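Local coordinates for aldehyde dehydrogenase (Listeria monocytogenes, PDB 3K9D), which probably catalyses oxidoreduction of an aldehyde or oxo group, with NAD or NADP as the electron acceptor, at residues G288-R293 / P300-K305; A29-Q34 / G166-A171; A230-A235 / I268-K273; L115-S118 / S123-I126. All blocks are in the same frame, centred on the assembly; numbering follows the deposited sequence.

Contact 1. Residues G288-R293 / P300-K305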
loop_
_atom_site.group_PDB
_atom_site.type_symbol
_atom_site.label_atom_id
_atom_site.label_comp_id
_atom_site.label_asym_id
_atom_site.label_seq_id
_atom_site.Cartn_x
_atom_site.Cartn_y
_atom_site.Cartn_z
ATOM N N GLY A 288 9.425 -33.300 -17.255
ATOM C CA GLY A 288 10.245 -32.136 -16.904
ATOM C C GLY A 288 10.795 -31.374 -18.105
ATOM O O GLY A 288 10.783 -30.137 -18.129
ATOM N N LYS A 289 11.276 -32.116 -19.103
ATOM C CA LYS A 289 11.720 -31.534 -20.380
ATOM C C LYS A 289 10.580 -30.813 -21.108
ATOM O O LYS A 289 10.773 -29.721 -21.646
ATOM C CB LYS A 289 12.340 -32.613 -21.278
ATOM C CG LYS A 289 13.684 -33.147 -20.778
ATOM C CD LYS A 289 14.245 -34.213 -21.709
ATOM C CE LYS A 289 15.578 -34.727 -21.208
ATOM N NZ LYS A 289 15.979 -36.001 -21.876
ATOM N N PHE A 290 9.385 -31.402 -21.090
ATOM C CA PHE A 290 8.199 -30.770 -21.698
ATOM C C PHE A 290 7.690 -29.504 -20.973
ATOM O O PHE A 290 7.344 -28.503 -21.619
ATOM C CB PHE A 290 7.060 -31.785 -21.850
ATOM C CG PHE A 290 5.836 -31.212 -22.494
ATOM C CD1 PHE A 290 5.791 -31.014 -23.875
ATOM C CD2 PHE A 290 4.736 -30.843 -21.724
ATOM C CE1 PHE A 290 4.660 -30.453 -24.488
ATOM C CE2 PHE A 290 3.601 -30.295 -22.322
ATOM C CZ PHE A 290 3.569 -30.089 -23.707
ATOM N N ILE A 291 7.624 -29.575 -19.642
ATOM C CA ILE A 291 7.174 -28.482 -18.779
ATOM C C ILE A 291 8.074 -27.225 -18.860
ATOM O O ILE A 291 7.568 -26.090 -18.941
ATOM C CB ILE A 291 7.090 -28.946 -17.289
ATOM C CG1 ILE A 291 5.882 -29.843 -17.025
ATOM C CG2 ILE A 291 6.981 -27.770 -16.349
ATOM C CD1 ILE A 291 5.857 -30.367 -15.577
ATOM N N LEU A 292 9.394 -27.425 -18.835
ATOM C CA LEU A 292 10.333 -26.304 -18.837
ATOM C C LEU A 292 10.767 -25.921 -20.255
ATOM O O LEU A 292 11.405 -26.716 -20.950
ATOM C CB LEU A 292 11.548 -26.593 -17.952
ATOM C CG LEU A 292 12.591 -25.466 -17.831
ATOM C CD1 LEU A 292 12.046 -24.261 -17.068
ATOM C CD2 LEU A 292 13.887 -25.954 -17.207
ATOM N N ARG A 293 10.400 -24.703 -20.659
ATOM C CA ARG A 293 10.752 -24.113 -21.953
ATOM C C ARG A 293 12.228 -23.673 -21.974
ATOM O O ARG A 293 12.810 -23.419 -20.908
ATOM C CB ARG A 293 9.808 -22.927 -22.258
ATOM C CG ARG A 293 8.797 -23.206 -23.370
ATOM C CD ARG A 293 7.377 -22.794 -23.011
ATOM N NE ARG A 293 6.943 -21.527 -23.599
ATOM C CZ ARG A 293 6.479 -20.496 -22.896
ATOM N NH1 ARG A 293 6.093 -19.386 -23.499
ATOM N NH2 ARG A 293 6.388 -20.576 -21.578
ATOM N N PRO A 300 2.894 -23.001 -21.019
ATOM C CA PRO A 300 1.473 -22.698 -20.803
ATOM C C PRO A 300 0.513 -23.809 -21.263
ATOM O O PRO A 300 -0.633 -23.821 -20.840
ATOM C CB PRO A 300 1.254 -21.434 -21.637
ATOM C CG PRO A 300 2.286 -21.497 -22.696
ATOM C CD PRO A 300 3.486 -22.093 -22.020
ATOM N N ALA A 301 1.003 -24.737 -22.092
ATOM C CA ALA A 301 0.198 -25.834 -22.653
ATOM C C ALA A 301 -0.397 -26.782 -21.599
ATOM O O ALA A 301 -1.353 -27.499 -21.872
ATOM C CB ALA A 301 1.023 -26.617 -23.663
ATOM N N ILE A 302 0.172 -26.764 -20.399
ATOM C CA ILE A 302 -0.250 -27.636 -19.304
ATOM C C ILE A 302 -1.332 -27.011 -18.416
ATOM O O ILE A 302 -2.004 -27.729 -17.668
ATOM C CB ILE A 302 0.962 -28.069 -18.417
ATOM C CG1 ILE A 302 1.562 -26.864 -17.664
ATOM C CG2 ILE A 302 2.008 -28.810 -19.254
ATOM C CD1 ILE A 302 2.448 -27.215 -16.469
ATOM N N VAL A 303 -1.501 -25.688 -18.517
ATOM C CA VAL A 303 -2.291 -24.904 -17.559
ATOM C C VAL A 303 -3.777 -25.241 -17.602
ATOM O O VAL A 303 -4.413 -25.138 -18.653
ATOM C CB VAL A 303 -2.063 -23.372 -17.742
ATOM C CG1 VAL A 303 -3.029 -22.560 -16.879
ATOM C CG2 VAL A 303 -0.606 -23.003 -17.407
ATOM N N GLY A 304 -4.302 -25.674 -16.453
ATOM C CA GLY A 304 -5.712 -26.027 -16.306
ATOM C C GLY A 304 -6.181 -27.229 -17.107
ATOM O O GLY A 304 -7.385 -27.361 -17.386
ATOM N N LYS A 305 -5.243 -28.112 -17.462
ATOM C CA LYS A 305 -5.573 -29.268 -18.301
ATOM C C LYS A 305 -5.611 -30.549 -17.488
ATOM O O LYS A 305 -4.979 -30.653 -16.440
ATOM C CB LYS A 305 -4.608 -29.400 -19.484
ATOM C CG LYS A 305 -4.557 -28.195 -20.436
ATOM C CD LYS A 305 -5.917 -27.870 -21.060
ATOM C CE LYS A 305 -5.755 -27.240 -22.442
ATOM N NZ LYS A 305 -7.043 -27.122 -23.182
#
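CD of Pro-300 sits over one face of the Arg-293 guanidinium, toward its rim, 3.3 Å from NH2, and the two side chains cross at about a right angle. The bends of the arginine chain at chi2 and chi3 turn a face of the guanidinium to that CD. The next residue, Ala-301, offers its methyl to the far end of the Phe-290 ring, with CB 4.3 Å from CZ. The backbone N of Ala-301 is held by OD1 of Asn-299 in an Asx turn, and ND2 of the same asparagine bonds to the carbonyl O of Phe-290, tying the returning loop to the helix end. Ile-302 carries the largest share of the buried surface. Its CG2 meets the edge of the Phe-290 ring near the ring plane, 3.8 Å from CE2, while CD1 extends to 4.4 Å from CG1 of Ile-291. With chi1 at 67°, CG1 of Ile-302 lies between the backbone N and the carbonyl carbon, which puts CG2 beside the backbone N and leads it to the phenylalanine. From Ile-302 to Lys-305 the chain makes a type II beta turn, with Gly-304 at positive phi, and the Lys-305 ammonium then bonds to the carbonyl O of Gly-63. The whole is a loop that folds back on the end of the helix it follows, helix 281-291, part of the long helical crossover that joins strands 276-278 and 324-328, parallel neighbours in the seven-stranded sheet.

Contact 2. Residues A29-Q34 / G166-A171; sequences AAMSQQ and GCPKGA
Met-31 reaches across to Gly-166 and Pro-168 with an extended side chain. CB points at the opposite segment but is still 7.3 Å from the carbonyl O of Gly-166. CG stands anti to the carbonyl carbon of Met-31, beside its backbone N (chi1 -54°), and the remaining torsions are near 180°, which carries the chain straight on to its methyl end. The sulfur SD approaches Gly-166 O and Pro-168 CD to about the same extent, 4.8 Å from the first and 4.9 Å from the second. CE makes the actual touch: it is 3.5 Å from Gly-166 O and 3.8 Å from Pro-168 CD. Gly-166 ends helix 148-164 in a Schellman motif at positive phi. The proline is also packed against helix 6-28 through Ala-24, Glu-27 and Leu-28, while Met-31 and Cys-167 both touch Ile-39 of helix 33-49. The methyl CE thus joins two loops, one leading into helix 33-49 and the other leaving helix 148-164. No hydrogen bond crosses between the segments; the join rests on dispersion, perhaps aided by a slight polarity of the sulfur-bound methyl beside the glycine carbonyl.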
loop_
_atom_site.group_PDB
_atom_site.type_symbol
_atom_site.label_atom_id
_atom_site.label_comp_id
_atom_site.label_asym_id
_atom_site.label_seq_id
_atom_site.Cartn_x
_atom_site.Cartn_y
_atom_site.Cartn_z
ATOM N N ALA A 29 -19.878 8.270 -4.735
ATOM C CA ALA A 29 -19.321 8.966 -3.567
ATOM C C ALA A 29 -20.351 9.785 -2.761
ATOM O O ALA A 29 -20.129 10.076 -1.589
ATOM C CB ALA A 29 -18.149 9.860 -3.994
ATOM N N ALA A 30 -21.467 10.151 -3.388
ATOM C CA ALA A 30 -22.552 10.850 -2.698
ATOM C C ALA A 30 -23.558 9.902 -2.017
ATOM O O ALA A 30 -24.337 10.325 -1.154
ATOM C CB ALA A 30 -23.273 11.779 -3.667
ATOM N N MET A 31 -23.545 8.630 -2.411
ATOM C CA MET A 31 -24.511 7.646 -1.903
ATOM C C MET A 31 -24.210 7.205 -0.472
ATOM O O MET A 31 -23.044 7.130 -0.070
ATOM C CB MET A 31 -24.550 6.404 -2.800
ATOM C CG MET A 31 -24.805 6.659 -4.266
ATOM S SD MET A 31 -25.041 5.101 -5.183
ATOM C CE MET A 31 -25.657 5.788 -6.698
ATOM N N SER A 32 -25.260 6.874 0.276
ATOM C CA SER A 32 -25.110 6.373 1.639
ATOM C C SER A 32 -24.652 4.913 1.649
ATOM O O SER A 32 -24.551 4.285 0.589
ATOM C CB SER A 32 -26.415 6.530 2.420
ATOM O OG SER A 32 -27.272 5.425 2.192
ATOM N N GLN A 33 -24.369 4.377 2.843
ATOM C CA GLN A 33 -23.973 2.963 2.990
ATOM C C GLN A 33 -25.096 2.039 2.523
ATOM O O GLN A 33 -24.845 1.029 1.870
ATOM C CB GLN A 33 -23.590 2.628 4.437
ATOM C CG GLN A 33 -23.069 1.186 4.638
ATOM C CD GLN A 33 -21.645 0.996 4.148
ATOM O OE1 GLN A 33 -20.705 1.568 4.709
ATOM N NE2 GLN A 33 -21.472 0.190 3.098
ATOM N N GLN A 34 -26.325 2.408 2.874
ATOM C CA GLN A 34 -27.539 1.701 2.463
ATOM C C GLN A 34 -27.675 1.602 0.939
ATOM O O GLN A 34 -27.812 0.500 0.407
ATOM C CB GLN A 34 -28.770 2.355 3.089
ATOM C CG GLN A 34 -28.932 2.103 4.608
ATOM C CD GLN A 34 -28.116 3.051 5.514
ATOM O OE1 GLN A 34 -27.269 3.829 5.050
ATOM N NE2 GLN A 34 -28.382 2.981 6.821
ATOM N N GLY A 166 -29.569 1.060 -8.893
ATOM C CA GLY A 166 -29.263 2.476 -8.660
ATOM C C GLY A 166 -27.884 2.974 -9.067
ATOM O O GLY A 166 -27.638 4.184 -9.082
ATOM N N CYS A 167 -26.979 2.050 -9.383
ATOM C CA CYS A 167 -25.615 2.385 -9.764
ATOM C C CYS A 167 -25.526 3.220 -11.050
ATOM O O CYS A 167 -26.221 2.936 -12.026
ATOM C CB CYS A 167 -24.793 1.104 -9.911
ATOM S SG CYS A 167 -23.037 1.328 -10.134
ATOM N N PRO A 168 -24.671 4.263 -11.047
ATOM C CA PRO A 168 -24.424 5.062 -12.248
ATOM C C PRO A 168 -23.819 4.222 -13.366
ATOM O O PRO A 168 -22.989 3.355 -13.094
ATOM C CB PRO A 168 -23.374 6.077 -11.780
ATOM C CG PRO A 168 -23.466 6.083 -10.311
ATOM C CD PRO A 168 -23.887 4.747 -9.894
ATOM N N LYS A 169 -24.248 4.481 -14.599
ATOM C CA LYS A 169 -23.663 3.895 -15.809
ATOM C C LYS A 169 -22.180 4.236 -15.889
ATOM O O LYS A 169 -21.773 5.344 -15.526
ATOM C CB LYS A 169 -24.334 4.496 -17.042
ATOM C CG LYS A 169 -24.878 3.513 -18.048
ATOM C CD LYS A 169 -26.356 3.277 -17.799
ATOM C CE LYS A 169 -27.242 4.322 -18.468
ATOM N NZ LYS A 169 -27.505 3.996 -19.898
ATOM N N GLY A 170 -21.376 3.294 -16.360
ATOM C CA GLY A 170 -19.937 3.524 -16.516
ATOM C C GLY A 170 -19.089 3.250 -15.286
ATOM O O GLY A 170 -17.846 3.278 -15.363
ATOM N N ALA A 171 -19.751 2.970 -14.159
ATOM C CA ALA A 171 -19.068 2.601 -12.915
ATOM C C ALA A 171 -18.441 1.227 -12.981
ATOM O O ALA A 171 -17.487 0.952 -12.264
ATOM C CB ALA A 171 -20.017 2.673 -11.742
#

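Contact 3. Residues A230-A235 / I268-K273; sequences ANIPRA and IAEFRK
Glu-270 folds its side chain against Ile-232 and Pro-233 at the start of helix 232-243. Its CG is anti to the backbone N (chi1 -168°), and a bend at chi2 (59°) then lays the carboxylate beside the proline instead of letting it run on outward. OE2 comes to 3.6 Å from both CA and CB of Pro-233, and the two side chains cross at about a right angle. The aliphatic part of the glutamate meets the isoleucine: CG2 of Ile-232 lies 3.7 Å from Glu-270 CB and 3.9 Å from Glu-270 CG. Ile-232 has a second deposited conformer, so this side of the packing is less certain. On the helix start itself, OD1 of Asn-231 accepts from Arg-234 N at 3.1 Å, a capping bond with an N-H...O angle of 163° and the donor tilted from the carbonyl plane. Arg-234 points away from helix 261-273 and packs instead on Glu-451 of the second subunit. Beneath the surface layer, Phe-271 fills in against Val-236, Ile-239 and Leu-240. The polar end of the glutamate is met by Gln-274, whose NE2 bonds both to OE2 and to the carbonyl O of Pro-233. The glutamate thus meets Ile-232 with CB and CG and Pro-233 with its carboxylate, all by van der Waals contact without a hydrogen bond between the segments, while the Gln-274 amide supplies the polar link.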
loop_
_atom_site.group_PDB
_atom_site.type_symbol
_atom_site.label_atom_id
_atom_site.label_comp_id
_atom_site.label_asym_id
_atom_site.label_seq_id
_atom_site.Cartn_x
_atom_site.Cartn_y
_atom_site.Cartn_z
ATOM N N ALA A 230 0.278 -36.110 11.388
ATOM C CA ALA A 230 -0.929 -35.850 10.596
ATOM C C ALA A 230 -1.806 -37.065 10.362
ATOM O O ALA A 230 -1.340 -38.185 10.391
ATOM C CB ALA A 230 -0.587 -35.205 9.255
ATOM N N ASN A 231 -3.082 -36.799 10.122
ATOM C CA ASN A 231 -4.034 -37.771 9.622
ATOM C C ASN A 231 -3.806 -37.887 8.099
ATOM O O ASN A 231 -4.209 -37.007 7.350
ATOM C CB ASN A 231 -5.434 -37.243 9.936
ATOM C CG ASN A 231 -6.532 -38.205 9.564
ATOM O OD1 ASN A 231 -6.639 -38.643 8.424
ATOM N ND2 ASN A 231 -7.392 -38.506 10.528
ATOM N N ILE A 232 -3.154 -38.965 7.670
ATOM C CA ILE A 232 -2.762 -39.151 6.261
ATOM C C ILE A 232 -3.966 -39.219 5.310
ATOM O O ILE A 232 -4.004 -38.488 4.322
ATOM C CB ILE A 232 -1.826 -40.401 6.028
ATOM C CG1 ILE A 232 -0.689 -40.471 7.052
ATOM C CG2 ILE A 232 -1.279 -40.423 4.600
ATOM C CD1 ILE A 232 0.273 -39.329 6.975
ATOM N N PRO A 233 -4.957 -40.119 5.590
ATOM C CA PRO A 233 -6.071 -40.133 4.635
ATOM C C PRO A 233 -6.734 -38.761 4.404
ATOM O O PRO A 233 -7.073 -38.432 3.269
ATOM C CB PRO A 233 -7.074 -41.116 5.279
ATOM C CG PRO A 233 -6.201 -42.067 6.037
ATOM C CD PRO A 233 -5.157 -41.146 6.640
ATOM N N ARG A 234 -6.901 -37.965 5.457
ATOM C CA ARG A 234 -7.444 -36.611 5.292
ATOM C C ARG A 234 -6.442 -35.631 4.656
ATOM O O ARG A 234 -6.846 -34.797 3.857
ATOM C CB ARG A 234 -7.963 -36.042 6.619
ATOM C CG ARG A 234 -8.827 -34.787 6.441
ATOM C CD ARG A 234 -9.516 -34.425 7.739
ATOM N NE ARG A 234 -8.524 -34.259 8.797
ATOM C CZ ARG A 234 -8.129 -33.090 9.285
ATOM N NH1 ARG A 234 -8.666 -31.956 8.839
ATOM N NH2 ARG A 234 -7.210 -33.065 10.242
ATOM N N ALA A 235 -5.153 -35.734 5.004
ATOM C CA ALA A 235 -4.130 -34.877 4.386
ATOM C C ALA A 235 -4.069 -35.122 2.884
ATOM O O ALA A 235 -4.032 -34.173 2.113
ATOM C CB ALA A 235 -2.745 -35.076 5.020
ATOM N N ILE A 268 2.862 -42.348 0.455
ATOM C CA ILE A 268 2.831 -42.813 -0.940
ATOM C C ILE A 268 1.682 -43.811 -1.147
ATOM O O ILE A 268 0.876 -43.625 -2.057
ATOM C CB ILE A 268 4.208 -43.374 -1.402
ATOM C CG1 ILE A 268 5.243 -42.233 -1.394
ATOM C CG2 ILE A 268 4.103 -44.041 -2.783
ATOM C CD1 ILE A 268 6.545 -42.537 -2.048
ATOM N N ALA A 269 1.567 -44.802 -0.256
ATOM C CA ALA A 269 0.469 -45.786 -0.306
ATOM C C ALA A 269 -0.937 -45.160 -0.297
ATOM O O ALA A 269 -1.813 -45.564 -1.062
ATOM C CB ALA A 269 0.621 -46.817 0.812
ATOM N N GLU A 270 -1.135 -44.154 0.551
ATOM C CA GLU A 270 -2.402 -43.445 0.617
ATOM C C GLU A 270 -2.670 -42.590 -0.616
ATOM O O GLU A 270 -3.807 -42.579 -1.125
ATOM C CB GLU A 270 -2.486 -42.616 1.898
ATOM C CG GLU A 270 -3.868 -42.048 2.239
ATOM C CD GLU A 270 -4.963 -43.091 2.404
ATOM O OE1 GLU A 270 -4.661 -44.246 2.758
ATOM O OE2 GLU A 270 -6.141 -42.747 2.150
ATOM N N PHE A 271 -1.641 -41.872 -1.090
ATOM C CA PHE A 271 -1.759 -41.083 -2.319
ATOM C C PHE A 271 -2.215 -42.011 -3.449
ATOM O O PHE A 271 -3.153 -41.689 -4.176
ATOM C CB PHE A 271 -0.453 -40.324 -2.660
ATOM C CG PHE A 271 -0.462 -38.855 -2.243
ATOM C CD1 PHE A 271 -1.350 -37.950 -2.836
ATOM C CD2 PHE A 271 0.406 -38.389 -1.263
ATOM C CE1 PHE A 271 -1.375 -36.592 -2.453
ATOM C CE2 PHE A 271 0.404 -37.036 -0.876
ATOM C CZ PHE A 271 -0.493 -36.134 -1.483
ATOM N N ARG A 272 -1.578 -43.179 -3.543
ATOM C CA ARG A 272 -1.992 -44.237 -4.495
ATOM C C ARG A 272 -3.430 -44.734 -4.378
ATOM O O ARG A 272 -4.145 -44.806 -5.383
ATOM C CB ARG A 272 -1.035 -45.419 -4.440
ATOM C CG ARG A 272 0.164 -45.204 -5.296
ATOM C CD ARG A 272 1.215 -46.283 -5.114
ATOM N NE ARG A 272 2.301 -46.034 -6.049
ATOM C CZ ARG A 272 3.571 -46.383 -5.866
ATOM N NH1 ARG A 272 3.953 -47.012 -4.768
ATOM N NH2 ARG A 272 4.462 -46.097 -6.801
ATOM N N LYS A 273 -3.841 -45.077 -3.157
ATOM C CA LYS A 273 -5.220 -45.480 -2.834
ATOM C C LYS A 273 -6.276 -44.465 -3.299
ATOM O O LYS A 273 -7.354 -44.835 -3.796
ATOM C CB LYS A 273 -5.350 -45.696 -1.313
ATOM C CG LYS A 273 -6.527 -46.574 -0.898
ATOM C CD LYS A 273 -6.875 -46.429 0.560
ATOM C CE LYS A 273 -8.278 -46.996 0.777
ATOM N NZ LYS A 273 -8.919 -46.629 2.067
#

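Contact 4. Residues L115-S118 / S123-I126; sequences LIPS and STVI
The end of strand 102-116 packs on the first turns of helix 121-134 mainly through Ile-116, which touches both Thr-124 and Val-125. Leu-115, before it, turns its side chain to the other side of the sheet, and its backbone is bonded to Leu-196 of the adjoining strand. Ile-116 faces the helix. Its CG1 is anti to the carbonyl carbon (chi1 -53°), and a further bend at chi2 brings CD1 to 3.7 Å from Thr-124 CG2, the two side chains sliding past each other in opposite directions. CG1 of Ile-116 lies 3.8 Å from Val-125 CG2, here with the side chains crossing at about a right angle; the same valine methyl is 3.9 Å from CD1. Thr-124 can show its methyl to the isoleucine because OG1 is turned back to bond with the carbonyl O of Asn-120, which fixes the rotation of the group and satisfies its hydroxyl in a buried place. Pro-117 adds a looser contact, its CD 4.3 Å from the same threonine CG2. The contact is thus the opening of a beta-alpha-beta unit, consistent with the Rossmann-like nucleotide-binding domain of aldehyde dehydrogenases. Strand 102-116 runs between the parallel strands 138-143 and 192-197, and helix 148-164 closes over Ile-116 and Val-125 through Ile-151, while helix 67-85 flanks Ser-123 and Ile-126.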
loop_
_atom_site.group_PDB
_atom_site.type_symbol
_atom_site.label_atom_id
_atom_site.label_comp_id
_atom_site.label_asym_id
_atom_site.label_seq_id
_atom_site.Cartn_x
_atom_site.Cartn_y
_atom_site.Cartn_z
ATOM N N LEU A 115 -6.978 -5.992 -13.220
ATOM C CA LEU A 115 -6.380 -6.898 -14.194
ATOM C C LEU A 115 -6.944 -8.289 -13.942
ATOM O O LEU A 115 -6.820 -8.807 -12.828
ATOM C CB LEU A 115 -4.843 -6.911 -14.078
ATOM C CG LEU A 115 -4.105 -5.552 -14.089
ATOM C CD1 LEU A 115 -2.600 -5.719 -14.214
ATOM C CD2 LEU A 115 -4.597 -4.662 -15.186
ATOM N N ILE A 116 -7.549 -8.877 -14.975
ATOM C CA ILE A 116 -8.215 -10.202 -14.877
ATOM C C ILE A 116 -7.461 -11.303 -15.638
ATOM O O ILE A 116 -7.336 -11.225 -16.859
ATOM C CB ILE A 116 -9.662 -10.143 -15.449
ATOM C CG1 ILE A 116 -10.465 -9.020 -14.794
ATOM C CG2 ILE A 116 -10.365 -11.497 -15.305
ATOM C CD1 ILE A 116 -10.563 -9.143 -13.292
ATOM N N PRO A 117 -7.000 -12.351 -14.928
ATOM C CA PRO A 117 -6.289 -13.440 -15.594
ATOM C C PRO A 117 -7.270 -14.416 -16.277
ATOM O O PRO A 117 -8.442 -14.494 -15.888
ATOM C CB PRO A 117 -5.563 -14.129 -14.437
ATOM C CG PRO A 117 -6.514 -13.967 -13.270
ATOM C CD PRO A 117 -7.151 -12.597 -13.477
ATOM N N SER A 118 -6.795 -15.155 -17.277
ATOM C CA SER A 118 -7.636 -16.148 -17.975
ATOM C C SER A 118 -7.892 -17.408 -17.140
ATOM O O SER A 118 -8.758 -18.212 -17.487
ATOM C CB SER A 118 -7.029 -16.541 -19.328
ATOM O OG SER A 118 -5.733 -17.120 -19.166
ATOM N N SER A 123 -15.022 -15.394 -12.050
ATOM C CA SER A 123 -15.008 -15.323 -10.587
ATOM C C SER A 123 -14.219 -14.103 -10.067
ATOM O O SER A 123 -14.605 -13.466 -9.082
ATOM C CB SER A 123 -14.461 -16.624 -9.974
ATOM O OG SER A 123 -13.192 -16.979 -10.510
ATOM N N THR A 124 -13.131 -13.767 -10.745
ATOM C CA THR A 124 -12.323 -12.605 -10.344
ATOM C C THR A 124 -13.067 -11.280 -10.606
ATOM O O THR A 124 -13.051 -10.379 -9.754
ATOM C CB THR A 124 -10.902 -12.612 -10.994
ATOM O OG1 THR A 124 -10.237 -13.851 -10.702
ATOM C CG2 THR A 124 -10.046 -11.481 -10.455
ATOM N N VAL A 125 -13.724 -11.175 -11.763
ATOM C CA VAL A 125 -14.547 -9.999 -12.080
ATOM C C VAL A 125 -15.633 -9.771 -11.033
ATOM O O VAL A 125 -15.768 -8.665 -10.507
ATOM C CB VAL A 125 -15.180 -10.075 -13.491
ATOM C CG1 VAL A 125 -16.239 -8.968 -13.687
ATOM C CG2 VAL A 125 -14.118 -9.956 -14.560
ATOM N N ILE A 126 -16.384 -10.820 -10.714
ATOM C CA ILE A 126 -17.500 -10.715 -9.761
ATOM C C ILE A 126 -16.985 -10.184 -8.436
ATOM O O ILE A 126 -17.523 -9.224 -7.904
ATOM C CB ILE A 126 -18.246 -12.073 -9.581
ATOM C CG1 ILE A 126 -19.083 -12.376 -10.820
ATOM C CG2 ILE A 126 -19.153 -12.049 -8.351
ATOM C CD1 ILE A 126 -19.479 -13.872 -10.992
#

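In the fold
Along the chain contact 2 opens first, contact 4 forms and closes within it, and contacts 3 and 1 follow in turn. Contacts 4 and 2 belong to the mixed sheet region and share helix 148-164, which covers the first and leads into the second; their centres are 22 Å apart. Contacts 3 and 1 belong to the seven-stranded parallel sheet, with centres 26 Å apart, linked by strand 276-278. Contact 1 comes within about 6 Å of contact 4 at the nearest atoms, without touching, whereas contacts 2 and 3, centres 51 Å apart, lie on opposite sides of the chain's centre. The four therefore sample two alpha/beta halves, probably the cofactor-binding and catalytic domains of this family.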